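Local coordinates for protein endonuclease V (Homo sapiens, PDB 6OZE) that cleaves inosine-containing RNA as a metal-dependent endoribonuclease of the RNase H-like clan, at residues Ala55-Val60 with Pro94-Leu99. The protein carries 4 engineered substitutions. Numbering follows the deposited sequence.
Sequences ACASLV and PFLLEL
L99 CD1 sits over one face of the A57–S58 peptide, 3.6 Å from A57 O, and the same methyl also lies over the S58 carbonyl, 3.8 Å from S58 C. L96 CD2 comes over that same face of the S58 carbonyl, 4.0 Å from S58 O. The flat group on the helix side is the L99 carbonyl: L59 CD2 lies over one of its faces, 3.6 Å from L99 O. At their edges, the strand peptides are taken up by the sheet, where A57 and L59 pair with R75 and E73 of strand 69-78, and S58 pairs with D44 of strand 39-47.

The side chains interlock around A57, whose small CB faces F95, L96 and L99 together; F95 CB is 4.1 Å from A57 CB. The F95 ring itself takes little part: with CG anti to the carbonyl carbon (chi1 -55°), it swings away from the strand, and the side chain reaches V77 and L79. One turn on, L99 CB meets L59 CB at 4.0 Å. L59 has its CG anti to the backbone N (chi1 165°), which carries CD2 across to the helix backbone. The interface is thus apolar and buried, with L99 contributing most of the helix side; L96 also packs on V43 and V45.

S58 points to the other face of the sheet, where its OG hydrogen-bonds S235 of helix 226-242 and S74. Segment 94-99 runs at 36° to segment 55-60, their axes 8.2 Å apart at the closest. Helix 89-106 thus covers one face of strand 54-63 and helix 226-242 the other. This is the helix-sheet-helix layering of the RNase H-like fold: the helix following the three-stranded antiparallel meander lies back across its middle strand before the chain enters strand 115-118.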
# COMPACT_ATOMS: atom_id res chain seq x y z
N ALA A 55 -8.21 -7.61 14.56
CA ALA A 55 -7.66 -6.46 13.87
C ALA A 55 -8.82 -5.61 13.37
O ALA A 55 -9.99 -5.99 13.47
CB ALA A 55 -6.78 -6.91 12.70
N CYS A 56 -8.48 -4.44 12.85
CA CYS A 56 -9.44 -3.60 12.16
C CYS A 56 -8.97 -3.38 10.73
O CYS A 56 -7.78 -3.12 10.51
CB CYS A 56 -9.61 -2.25 12.86
SG CYS A 56 -10.87 -1.22 12.14
N ALA A 57 -9.88 -3.52 9.78
CA ALA A 57 -9.61 -3.23 8.37
C ALA A 57 -10.38 -1.98 8.00
O ALA A 57 -11.56 -1.85 8.34
CB ALA A 57 -10.04 -4.40 7.48
N SER A 58 -9.71 -1.04 7.31
CA SER A 58 -10.34 0.22 6.96
C SER A 58 -10.10 0.57 5.49
O SER A 58 -9.03 0.29 4.94
CB SER A 58 -9.80 1.38 7.81
OG SER A 58 -10.11 1.16 9.19
N LEU A 59 -11.11 1.18 4.89
CA LEU A 59 -11.03 1.74 3.54
C LEU A 59 -11.52 3.17 3.59
O LEU A 59 -12.61 3.44 4.12
CB LEU A 59 -11.89 0.91 2.57
CG LEU A 59 -12.20 1.55 1.21
CD1 LEU A 59 -10.91 1.66 0.39
CD2 LEU A 59 -13.22 0.70 0.47
N VAL A 60 -10.71 4.09 3.06
CA VAL A 60 -11.12 5.48 2.93
C VAL A 60 -10.98 5.89 1.47
O VAL A 60 -10.18 5.33 0.72
CB VAL A 60 -10.32 6.44 3.84
CG1 VAL A 60 -10.50 6.06 5.31
CG2 VAL A 60 -8.83 6.48 3.43
N PRO A 94 -8.36 -10.69 2.04
CA PRO A 94 -9.79 -11.02 2.05
C PRO A 94 -10.66 -9.90 2.61
O PRO A 94 -11.74 -9.61 2.07
CB PRO A 94 -9.86 -12.27 2.93
CG PRO A 94 -8.54 -12.90 2.76
CD PRO A 94 -7.57 -11.77 2.66
N PHE A 95 -10.21 -9.26 3.68
CA PHE A 95 -11.03 -8.24 4.33
C PHE A 95 -11.00 -6.93 3.57
O PHE A 95 -12.04 -6.26 3.45
CB PHE A 95 -10.58 -8.07 5.77
CG PHE A 95 -10.59 -9.35 6.53
CD1 PHE A 95 -11.79 -9.90 6.94
CD2 PHE A 95 -9.42 -10.04 6.77
CE1 PHE A 95 -11.82 -11.10 7.61
CE2 PHE A 95 -9.45 -11.26 7.43
CZ PHE A 95 -10.65 -11.78 7.86
N LEU A 96 -9.84 -6.55 3.05
CA LEU A 96 -9.79 -5.33 2.26
C LEU A 96 -10.60 -5.48 0.98
O LEU A 96 -11.30 -4.55 0.56
CB LEU A 96 -8.34 -4.99 1.95
CG LEU A 96 -7.49 -4.69 3.18
CD1 LEU A 96 -6.04 -4.38 2.75
CD2 LEU A 96 -8.08 -3.51 3.94
N LEU A 97 -10.51 -6.65 0.34
CA LEU A 97 -11.30 -6.86 -0.86
C LEU A 97 -12.80 -6.75 -0.57
O LEU A 97 -13.55 -6.18 -1.38
CB LEU A 97 -10.94 -8.22 -1.48
CG LEU A 97 -11.27 -8.39 -2.96
CD1 LEU A 97 -10.32 -9.39 -3.55
CD2 LEU A 97 -12.68 -8.88 -3.12
N GLU A 98 -13.25 -7.27 0.58
CA GLU A 98 -14.66 -7.17 0.95
C GLU A 98 -15.09 -5.73 1.14
O GLU A 98 -16.23 -5.36 0.79
CB GLU A 98 -14.90 -7.97 2.23
CG GLU A 98 -16.36 -8.12 2.60
CD GLU A 98 -17.10 -9.06 1.66
OE1 GLU A 98 -16.44 -9.87 0.97
OE2 GLU A 98 -18.35 -8.99 1.62
N LEU A 99 -14.23 -4.89 1.72
CA LEU A 99 -14.58 -3.48 1.88
C LEU A 99 -14.71 -2.79 0.52
O LEU A 99 -15.62 -1.98 0.32
CB LEU A 99 -13.54 -2.76 2.73
CG LEU A 99 -13.48 -3.18 4.20
CD1 LEU A 99 -12.28 -2.49 4.89
CD2 LEU A 99 -14.78 -2.83 4.89